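Local structure of protein CT_858 (Chlamydia trachomatis, 3DOR) at residues Y22-L32 with G67-G75; L385-R395 with V407-K416. The protein probably acts as a secreted chlamydial serine-type endopeptidase (CPAF), seen here in its mature, dimeric form. All coordinates share one frame; numbering follows the deposited sequence.

Interaction 1 (Y22-L32 with G67-G75); sequences YAPKTWKEQYL and GGLNDFHAG
Lys28, on the short helix 25-32, reaches across to the backbone of the loop that follows helix 55-67, where Asp71 folds into an Asx turn; the contact thus pins a helix to a helix-to-strand connection. From CB the lysine chain sets off with CG anti to its own carbonyl carbon (chi1 -56°), bends once at chi2, and runs straight to its tip. CD and CE pass along the carbonyl oxygen of Leu69, with Lys28 CD 3.1 Å from Leu69 O. Lys28 NZ then donates to Asn70 O at 2.7 Å, from above that carbonyl's plane, and more weakly to Leu69 O. A long, flexible chain ending in a multiple donor suits this buried place, where two carbonyl oxygens need hydrogen-bond donors. NZ also forms a salt bridge with Glu526, which probably balances its charge.

Tyr22, ahead of the helix, makes the second link. With CG anti to the backbone N (chi1 -173°), the ring extends toward the loop, and Tyr22 OH donates to Asp71 OD2 at 2.7 Å, on the anti lone pair of that oxygen. The ring is sandwiched: Pro24 CG lies over one face and Leu69 CD1 over the other, the latter a CH-pi contact 4.1 Å from the centroid of the Tyr22 ring. A tyrosine serves both needs, a flat apolar surface and a polar end. Farther along the helix, Leu32 places CD1 3.6 Å from Asn70 CB, an apolar cover against the type I turn Gly67-Asn70.

Asp71 divides its carboxylate: OD2 also bonds Thr513 of strand 507-518, while Asp71 OD1 accepts from His73 N at 2.7 Å, the bond that closes the Asx turn.

Interaction 2 (L385-R395 with V407-K416); sequences LENVDTNVESR and VDLQVAEYLK
Leu385 presses its CD1 on Leu415 CB at a tight 3.5 Å and also meets Ala412 O, in a helix-packing contact within the peptidase S41 region. Helix 409-416 is met both by the turn 385-388 and by helix 391-395, to which that turn leads; the axes of the two helices cross at 64° and approach to 8.6 Å. Leu385, Leu409 and Val407 bury the most surface. Ala412, with its small CB, lets Val388 CG1 and Ser394 OG come close as well.

Lys416 packs alongside Leu385, its CD 3.5 Å from Leu385 CB. Bends at chi2 and chi3 bring NZ round to Glu413 OE2 in a salt bridge, so its aliphatic part packs while its charge is paired.

Val407, ahead of the second helix, sets its branched side chain against the first, with Val407 CG1 3.6 Å from Ser394 O. Leu409 starts the second helix and lays its side chain against the backbone of Asp389 and Thr390; Leu409 CD1 is 3.1 Å from Asp389 O. Leu409 N donates to Asn391 OD1 at 3.0 Å, in the carbonyl plane, so an asparagine side chain serves a first-turn NH. A water donating to Asn391 OD1 at 3.2 Å accepts in turn from Gln410 N.

In the fold
Interaction 1 closes before interaction 2 opens along the chain, and the two do not touch: their centres are 36 Å apart and their nearest atoms about 19 Å. Interaction 1 leads through 67-75 into strand 75-78, which pairs with strand 507-518. Interaction 2 lies at the periphery, its centre about 32 Å from the chain centre, where helices 372-384, 391-398 and 409-428 gather. One antiparallel sheet relates them, since strand 361-368, shortly before helix 372-384, also pairs with 507-518. They are thus separate local contacts: interaction 1 joins the N-terminal helices to that sheet beside the second subunit, whose Pro204 and Leu206 meet Thr26 and Gln30, whereas interaction 2 organises an outlying helical group that no other chain touches.

Interaction 1 (Y22-L32 with G67-G75)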
loop_
_atom_site.group_PDB
_atom_site.type_symbol
_atom_site.label_atom_id
_atom_site.label_comp_id
_atom_site.label_asym_id
_atom_site.label_seq_id
_atom_site.Cartn_x
_atom_site.Cartn_y
_atom_site.Cartn_z
ATOM N N TYR B 22 -15.692 -9.624 4.537
ATOM C CA TYR B 22 -16.298 -9.947 3.250
ATOM C C TYR B 22 -17.793 -9.727 3.375
ATOM O O TYR B 22 -18.540 -10.617 3.793
ATOM C CB TYR B 22 -15.998 -11.383 2.849
ATOM C CG TYR B 22 -16.463 -11.698 1.450
ATOM C CD1 TYR B 22 -15.843 -11.123 0.339
ATOM C CD2 TYR B 22 -17.556 -12.532 1.236
ATOM C CE1 TYR B 22 -16.305 -11.371 -0.950
ATOM C CE2 TYR B 22 -18.027 -12.786 -0.038
ATOM C CZ TYR B 22 -17.404 -12.202 -1.129
ATOM O OH TYR B 22 -17.917 -12.415 -2.385
ATOM N N ALA B 23 -18.220 -8.520 3.014
ATOM C CA ALA B 23 -19.617 -8.119 3.119
ATOM C C ALA B 23 -20.648 -8.980 2.408
ATOM O O ALA B 23 -21.732 -9.194 2.931
ATOM C CB ALA B 23 -19.773 -6.663 2.679
ATOM N N PRO B 24 -20.337 -9.474 1.203
ATOM C CA PRO B 24 -21.331 -10.300 0.502
ATOM C C PRO B 24 -21.525 -11.736 0.981
ATOM O O PRO B 24 -22.241 -12.512 0.348
ATOM C CB PRO B 24 -20.885 -10.227 -0.962
ATOM C CG PRO B 24 -19.446 -9.936 -0.882
ATOM C CD PRO B 24 -19.261 -9.035 0.300
ATOM N N LYS B 25 -20.901 -12.080 2.103
ATOM C CA LYS B 25 -21.006 -13.428 2.667
ATOM C C LYS B 25 -22.460 -13.920 2.787
ATOM O O LYS B 25 -22.812 -14.981 2.267
ATOM C CB LYS B 25 -20.313 -13.464 4.040
ATOM C CG LYS B 25 -20.472 -14.755 4.828
ATOM C CD LYS B 25 -19.382 -14.873 5.895
ATOM C CE LYS B 25 -19.901 -15.492 7.194
ATOM N NZ LYS B 25 -20.546 -16.820 7.029
ATOM N N THR B 26 -23.300 -13.147 3.458
ATOM C CA THR B 26 -24.694 -13.528 3.632
ATOM C C THR B 26 -25.412 -13.686 2.290
ATOM O O THR B 26 -26.307 -14.514 2.142
ATOM C CB THR B 26 -25.433 -12.481 4.474
ATOM O OG1 THR B 26 -24.649 -12.171 5.633
ATOM C CG2 THR B 26 -26.786 -13.017 4.927
ATOM N N TRP B 27 -25.015 -12.883 1.313
ATOM C CA TRP B 27 -25.622 -12.940 -0.008
ATOM C C TRP B 27 -25.233 -14.212 -0.760
ATOM O O TRP B 27 -26.067 -14.827 -1.422
ATOM C CB TRP B 27 -25.216 -11.703 -0.818
ATOM C CG TRP B 27 -25.481 -11.832 -2.272
ATOM C CD1 TRP B 27 -24.598 -12.217 -3.235
ATOM C CD2 TRP B 27 -26.729 -11.609 -2.935
ATOM N NE1 TRP B 27 -25.217 -12.245 -4.462
ATOM C CE2 TRP B 27 -26.527 -11.875 -4.306
ATOM C CE3 TRP B 27 -28.000 -11.205 -2.503
ATOM C CZ2 TRP B 27 -27.549 -11.757 -5.253
ATOM C CZ3 TRP B 27 -29.019 -11.087 -3.447
ATOM C CH2 TRP B 27 -28.783 -11.362 -4.808
ATOM N N LYS B 28 -23.968 -14.603 -0.660
ATOM C CA LYS B 28 -23.485 -15.803 -1.334
ATOM C C LYS B 28 -24.134 -17.074 -0.778
ATOM O O LYS B 28 -24.420 -18.022 -1.518
ATOM C CB LYS B 28 -21.964 -15.886 -1.198
ATOM C CG LYS B 28 -21.235 -14.640 -1.722
ATOM C CD LYS B 28 -21.495 -14.418 -3.217
ATOM C CE LYS B 28 -20.761 -13.185 -3.736
ATOM N NZ LYS B 28 -20.911 -13.031 -5.211
ATOM N N GLU B 29 -24.361 -17.099 0.530
ATOM C CA GLU B 29 -24.978 -18.260 1.153
ATOM C C GLU B 29 -26.376 -18.432 0.578
ATOM O O GLU B 29 -26.803 -19.545 0.290
ATOM C CB GLU B 29 -25.040 -18.077 2.677
ATOM C CG GLU B 29 -23.675 -17.772 3.268
ATOM C CD GLU B 29 -23.702 -17.386 4.735
ATOM O OE1 GLU B 29 -24.548 -16.561 5.134
ATOM O OE2 GLU B 29 -22.850 -17.901 5.488
ATOM N N GLN B 30 -27.078 -17.325 0.371
ATOM C CA GLN B 30 -28.425 -17.413 -0.159
ATOM C C GLN B 30 -28.501 -17.499 -1.678
ATOM O O GLN B 30 -29.324 -18.236 -2.213
ATOM C CB GLN B 30 -29.262 -16.233 0.317
ATOM C CG GLN B 30 -30.719 -16.365 -0.065
ATOM C CD GLN B 30 -31.572 -15.234 0.467
ATOM O OE1 GLN B 30 -31.742 -14.204 -0.190
ATOM N NE2 GLN B 30 -32.113 -15.416 1.672
ATOM N N TYR B 31 -27.653 -16.746 -2.373
ATOM C CA TYR B 31 -27.667 -16.740 -3.830
ATOM C C TYR B 31 -27.034 -17.989 -4.431
ATOM O O TYR B 31 -27.478 -18.482 -5.468
ATOM C CB TYR B 31 -26.950 -15.488 -4.352
ATOM C CG TYR B 31 -26.819 -15.428 -5.859
ATOM C CD1 TYR B 31 -27.935 -15.230 -6.681
ATOM C CD2 TYR B 31 -25.578 -15.580 -6.463
ATOM C CE1 TYR B 31 -27.801 -15.183 -8.078
ATOM C CE2 TYR B 31 -25.436 -15.536 -7.833
ATOM C CZ TYR B 31 -26.547 -15.339 -8.638
ATOM O OH TYR B 31 -26.366 -15.320 -9.999
ATOM N N LEU B 32 -26.000 -18.500 -3.771
ATOM C CA LEU B 32 -25.291 -19.689 -4.236
ATOM C C LEU B 32 -25.507 -20.937 -3.369
ATOM O O LEU B 32 -25.204 -22.045 -3.804
ATOM C CB LEU B 32 -23.788 -19.420 -4.282
ATOM C CG LEU B 32 -23.254 -18.222 -5.068
ATOM C CD1 LEU B 32 -21.751 -18.149 -4.873
ATOM C CD2 LEU B 32 -23.591 -18.368 -6.547
ATOM N N GLY B 67 -12.562 -18.316 -6.053
ATOM C CA GLY B 67 -13.395 -18.290 -7.241
ATOM C C GLY B 67 -14.786 -18.817 -6.927
ATOM O O GLY B 67 -15.751 -18.510 -7.631
ATOM N N GLY B 68 -14.892 -19.610 -5.859
ATOM C CA GLY B 68 -16.177 -20.167 -5.477
ATOM C C GLY B 68 -17.155 -19.139 -4.948
ATOM O O GLY B 68 -18.347 -19.421 -4.799
ATOM N N LEU B 69 -16.662 -17.941 -4.655
ATOM C CA LEU B 69 -17.528 -16.879 -4.149
ATOM C C LEU B 69 -18.358 -16.273 -5.276
ATOM O O LEU B 69 -19.294 -15.517 -5.024
ATOM C CB LEU B 69 -16.692 -15.782 -3.487
ATOM C CG LEU B 69 -15.966 -16.130 -2.182
ATOM C CD1 LEU B 69 -15.008 -15.003 -1.809
ATOM C CD2 LEU B 69 -16.991 -16.361 -1.069
ATOM N N ASN B 70 -18.021 -16.614 -6.516
ATOM C CA ASN B 70 -18.736 -16.077 -7.676
ATOM C C ASN B 70 -18.846 -14.548 -7.510
ATOM O O ASN B 70 -19.928 -13.977 -7.577
ATOM C CB ASN B 70 -20.125 -16.729 -7.769
ATOM C CG ASN B 70 -20.757 -16.595 -9.152
ATOM O OD1 ASN B 70 -21.608 -17.403 -9.542
ATOM N ND2 ASN B 70 -20.353 -15.573 -9.892
ATOM N N ASP B 71 -17.701 -13.908 -7.274
ATOM C CA ASP B 71 -17.611 -12.459 -7.062
ATOM C C ASP B 71 -16.572 -11.911 -8.038
ATOM O O ASP B 71 -15.380 -12.180 -7.886
ATOM C CB ASP B 71 -17.152 -12.183 -5.622
ATOM C CG ASP B 71 -17.158 -10.697 -5.262
ATOM O OD1 ASP B 71 -16.921 -9.850 -6.146
ATOM O OD2 ASP B 71 -17.379 -10.382 -4.069
ATOM N N PHE B 72 -16.998 -11.142 -9.037
ATOM C CA PHE B 72 -16.024 -10.622 -9.993
ATOM C C PHE B 72 -14.945 -9.786 -9.321
ATOM O O PHE B 72 -13.861 -9.620 -9.872
ATOM C CB PHE B 72 -16.701 -9.817 -11.103
ATOM C CG PHE B 72 -17.659 -10.623 -11.927
ATOM C CD1 PHE B 72 -19.031 -10.498 -11.738
ATOM C CD2 PHE B 72 -17.193 -11.531 -12.865
ATOM C CE1 PHE B 72 -19.933 -11.273 -12.478
ATOM C CE2 PHE B 72 -18.083 -12.308 -13.610
ATOM C CZ PHE B 72 -19.455 -12.177 -13.413
ATOM N N HIS B 73 -15.241 -9.273 -8.130
ATOM C CA HIS B 73 -14.283 -8.480 -7.366
ATOM C C HIS B 73 -13.327 -9.369 -6.544
ATOM O O HIS B 73 -12.173 -9.003 -6.322
ATOM C CB HIS B 73 -15.010 -7.543 -6.388
ATOM C CG HIS B 73 -15.411 -6.220 -6.967
ATOM N ND1 HIS B 73 -14.652 -5.552 -7.906
ATOM C CD2 HIS B 73 -16.433 -5.384 -6.651
ATOM C CE1 HIS B 73 -15.184 -4.365 -8.138
ATOM N NE2 HIS B 73 -16.266 -4.237 -7.388
ATOM N N ALA B 74 -13.805 -10.521 -6.079
ATOM C CA ALA B 74 -12.978 -11.406 -5.254
ATOM C C ALA B 74 -12.056 -12.342 -6.037
ATOM O O ALA B 74 -12.509 -13.116 -6.880
ATOM C CB ALA B 74 -13.868 -12.217 -4.305
ATOM N N GLY B 75 -10.758 -12.277 -5.746
ATOM C CA GLY B 75 -9.808 -13.123 -6.452
ATOM C C GLY B 75 -8.386 -13.073 -5.910
ATOM O O GLY B 75 -8.008 -12.135 -5.214
#

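Interaction 2 (L385-R395 with V407-K416)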
loop_
_atom_site.group_PDB
_atom_site.type_symbol
_atom_site.label_atom_id
_atom_site.label_comp_id
_atom_site.label_asym_id
_atom_site.label_seq_id
_atom_site.Cartn_x
_atom_site.Cartn_y
_atom_site.Cartn_z
ATOM N N LEU B 385 -13.338 17.887 9.124
ATOM C CA LEU B 385 -14.372 18.870 8.821
ATOM C C LEU B 385 -14.986 19.496 10.056
ATOM O O LEU B 385 -16.006 20.175 9.974
ATOM C CB LEU B 385 -15.473 18.210 7.991
ATOM C CG LEU B 385 -14.963 17.466 6.753
ATOM C CD1 LEU B 385 -16.099 16.664 6.118
ATOM C CD2 LEU B 385 -14.366 18.481 5.774
ATOM N N GLU B 386 -14.358 19.261 11.197
ATOM C CA GLU B 386 -14.844 19.781 12.463
ATOM C C GLU B 386 -15.360 21.221 12.391
ATOM O O GLU B 386 -16.497 21.494 12.782
ATOM C CB GLU B 386 -13.733 19.684 13.506
ATOM C CG GLU B 386 -14.211 19.827 14.938
ATOM C CD GLU B 386 -13.084 19.668 15.935
ATOM O OE1 GLU B 386 -12.365 18.646 15.857
ATOM O OE2 GLU B 386 -12.918 20.563 16.796
ATOM N N ASN B 387 -14.542 22.136 11.875
ATOM C CA ASN B 387 -14.946 23.537 11.810
ATOM C C ASN B 387 -15.307 24.095 10.438
ATOM O O ASN B 387 -15.035 25.265 10.144
ATOM C CB ASN B 387 -13.861 24.409 12.441
ATOM C CG ASN B 387 -13.645 24.090 13.906
ATOM O OD1 ASN B 387 -12.536 23.763 14.320
ATOM N ND2 ASN B 387 -14.711 24.177 14.699
ATOM N N VAL B 388 -15.927 23.269 9.603
ATOM C CA VAL B 388 -16.335 23.706 8.278
ATOM C C VAL B 388 -17.814 24.054 8.331
ATOM O O VAL B 388 -18.650 23.182 8.575
ATOM C CB VAL B 388 -16.095 22.599 7.227
ATOM C CG1 VAL B 388 -16.731 22.979 5.900
ATOM C CG2 VAL B 388 -14.609 22.391 7.042
ATOM N N ASP B 389 -18.131 25.330 8.116
ATOM C CA ASP B 389 -19.517 25.800 8.141
ATOM C C ASP B 389 -19.888 26.537 6.857
ATOM O O ASP B 389 -21.026 26.979 6.707
ATOM C CB ASP B 389 -19.765 26.768 9.311
ATOM C CG ASP B 389 -18.940 26.443 10.535
ATOM O OD1 ASP B 389 -18.965 25.277 10.982
ATOM O OD2 ASP B 389 -18.273 27.367 11.056
ATOM N N THR B 390 -18.935 26.683 5.942
ATOM C CA THR B 390 -19.199 27.396 4.691
ATOM C C THR B 390 -18.605 26.694 3.471
ATOM O O THR B 390 -17.784 25.774 3.598
ATOM C CB THR B 390 -18.608 28.812 4.730
ATOM O OG1 THR B 390 -17.180 28.729 4.649
ATOM C CG2 THR B 390 -18.981 29.518 6.033
ATOM N N ASN B 391 -19.014 27.148 2.287
ATOM C CA ASN B 391 -18.508 26.581 1.052
ATOM C C ASN B 391 -17.004 26.778 0.926
ATOM O O ASN B 391 -16.275 25.833 0.629
ATOM C CB ASN B 391 -19.201 27.206 -0.163
ATOM C CG ASN B 391 -20.659 26.812 -0.272
ATOM O OD1 ASN B 391 -21.023 25.661 -0.025
ATOM N ND2 ASN B 391 -21.503 27.763 -0.661
ATOM N N VAL B 392 -16.534 28.006 1.142
ATOM C CA VAL B 392 -15.104 28.285 1.026
ATOM C C VAL B 392 -14.327 27.384 1.978
ATOM O O VAL B 392 -13.253 26.889 1.646
ATOM C CB VAL B 392 -14.778 29.763 1.349
ATOM C CG1 VAL B 392 -13.289 30.015 1.167
ATOM C CG2 VAL B 392 -15.574 30.685 0.444
ATOM N N GLU B 393 -14.884 27.174 3.163
ATOM C CA GLU B 393 -14.263 26.319 4.171
ATOM C C GLU B 393 -14.165 24.886 3.650
ATOM O O GLU B 393 -13.146 24.222 3.805
ATOM C CB GLU B 393 -15.099 26.349 5.450
ATOM C CG GLU B 393 -14.362 26.880 6.658
ATOM C CD GLU B 393 -15.193 27.864 7.456
ATOM O OE1 GLU B 393 -14.753 29.024 7.589
ATOM O OE2 GLU B 393 -16.280 27.489 7.947
ATOM N N SER B 394 -15.237 24.419 3.024
ATOM C CA SER B 394 -15.272 23.077 2.464
ATOM C C SER B 394 -14.194 22.923 1.390
ATOM O O SER B 394 -13.437 21.952 1.385
ATOM C CB SER B 394 -16.647 22.806 1.854
ATOM O OG SER B 394 -17.661 22.955 2.832
ATOM N N ARG B 395 -14.122 23.887 0.481
ATOM C CA ARG B 395 -13.131 23.828 -0.585
ATOM C C ARG B 395 -11.711 23.834 -0.043
ATOM O O ARG B 395 -10.821 23.198 -0.611
ATOM C CB ARG B 395 -13.326 24.986 -1.562
ATOM C CG ARG B 395 -14.407 24.739 -2.598
ATOM C CD ARG B 395 -14.594 25.958 -3.479
ATOM N NE ARG B 395 -15.820 26.665 -3.142
ATOM C CZ ARG B 395 -15.896 27.969 -2.915
ATOM N NH1 ARG B 395 -14.806 28.722 -2.990
ATOM N NH2 ARG B 395 -17.065 28.518 -2.611
ATOM N N VAL B 407 -16.907 20.341 -4.841
ATOM C CA VAL B 407 -16.984 20.398 -3.383
ATOM C C VAL B 407 -17.887 21.536 -2.912
ATOM O O VAL B 407 -17.787 22.672 -3.382
ATOM C CB VAL B 407 -15.581 20.529 -2.736
ATOM C CG1 VAL B 407 -15.706 20.871 -1.246
ATOM C CG2 VAL B 407 -14.825 19.206 -2.898
ATOM N N ASP B 408 -18.752 21.194 -1.962
ATOM C CA ASP B 408 -19.754 22.088 -1.384
ATOM C C ASP B 408 -19.816 21.929 0.126
ATOM O O ASP B 408 -19.159 21.068 0.689
ATOM C CB ASP B 408 -21.133 21.696 -1.927
ATOM C CG ASP B 408 -21.799 22.814 -2.641
ATOM O OD1 ASP B 408 -22.926 22.613 -3.140
ATOM O OD2 ASP B 408 -21.187 23.900 -2.699
ATOM N N LEU B 409 -20.636 22.753 0.770
ATOM C CA LEU B 409 -20.838 22.633 2.205
ATOM C C LEU B 409 -21.676 21.349 2.302
ATOM O O LEU B 409 -21.544 20.562 3.238
ATOM C CB LEU B 409 -21.653 23.815 2.740
ATOM C CG LEU B 409 -21.272 24.448 4.089
ATOM C CD1 LEU B 409 -22.508 25.127 4.659
ATOM C CD2 LEU B 409 -20.743 23.407 5.071
ATOM N N GLN B 410 -22.536 21.155 1.305
ATOM C CA GLN B 410 -23.396 19.977 1.231
ATOM C C GLN B 410 -22.527 18.727 1.245
ATOM O O GLN B 410 -22.843 17.736 1.902
ATOM C CB GLN B 410 -24.236 20.012 -0.051
ATOM C CG GLN B 410 -25.079 18.754 -0.291
ATOM C CD GLN B 410 -25.941 18.374 0.912
ATOM O OE1 GLN B 410 -25.436 17.899 1.939
ATOM N NE2 GLN B 410 -27.247 18.585 0.792
ATOM N N VAL B 411 -21.422 18.791 0.516
ATOM C CA VAL B 411 -20.490 17.682 0.445
ATOM C C VAL B 411 -19.848 17.473 1.812
ATOM O O VAL B 411 -19.759 16.337 2.292
ATOM C CB VAL B 411 -19.415 17.945 -0.638
ATOM C CG1 VAL B 411 -18.285 16.940 -0.524
ATOM C CG2 VAL B 411 -20.061 17.857 -2.025
ATOM N N ALA B 412 -19.421 18.563 2.445
ATOM C CA ALA B 412 -18.804 18.474 3.768
ATOM C C ALA B 412 -19.803 17.864 4.744
ATOM O O ALA B 412 -19.452 16.994 5.532
ATOM C CB ALA B 412 -18.364 19.861 4.251
ATOM N N GLU B 413 -21.055 18.309 4.676
ATOM C CA GLU B 413 -22.088 17.784 5.554
ATOM C C GLU B 413 -22.349 16.303 5.297
ATOM O O GLU B 413 -22.639 15.558 6.229
ATOM C CB GLU B 413 -23.384 18.583 5.393
ATOM C CG GLU B 413 -23.288 20.006 5.934
ATOM C CD GLU B 413 -22.815 20.038 7.383
ATOM O OE1 GLU B 413 -23.366 19.268 8.199
ATOM O OE2 GLU B 413 -21.898 20.824 7.714
ATOM N N TYR B 414 -22.251 15.878 4.039
ATOM C CA TYR B 414 -22.455 14.468 3.710
ATOM C C TYR B 414 -21.350 13.647 4.356
ATOM O O TYR B 414 -21.611 12.603 4.952
ATOM C CB TYR B 414 -22.412 14.234 2.194
ATOM C CG TYR B 414 -23.708 14.487 1.460
ATOM C CD1 TYR B 414 -23.692 14.871 0.120
ATOM C CD2 TYR B 414 -24.950 14.301 2.078
ATOM C CE1 TYR B 414 -24.868 15.061 -0.591
ATOM C CE2 TYR B 414 -26.138 14.490 1.371
ATOM C CZ TYR B 414 -26.085 14.869 0.031
ATOM O OH TYR B 414 -27.238 15.049 -0.706
ATOM N N LEU B 415 -20.112 14.121 4.222
ATOM C CA LEU B 415 -18.960 13.424 4.779
ATOM C C LEU B 415 -19.049 13.299 6.304
ATOM O O LEU B 415 -18.693 12.262 6.871
ATOM C CB LEU B 415 -17.667 14.132 4.361
ATOM C CG LEU B 415 -17.354 14.047 2.862
ATOM C CD1 LEU B 415 -16.223 15.001 2.504
ATOM C CD2 LEU B 415 -16.987 12.622 2.498
ATOM N N LYS B 416 -19.533 14.343 6.966
ATOM C CA LYS B 416 -19.685 14.290 8.417
ATOM C C LYS B 416 -20.796 13.316 8.788
ATOM O O LYS B 416 -20.685 12.578 9.766
ATOM C CB LYS B 416 -19.978 15.682 8.973
ATOM C CG LYS B 416 -18.714 16.503 9.103
ATOM C CD LYS B 416 -18.914 17.962 8.768
ATOM C CE LYS B 416 -19.688 18.702 9.830
ATOM N NZ LYS B 416 -19.554 20.173 9.589
HETATM O O HOH W 1 -23.578 23.800 -0.300
HETATM O O HOH W 2 -18.145 25.512 -2.974
#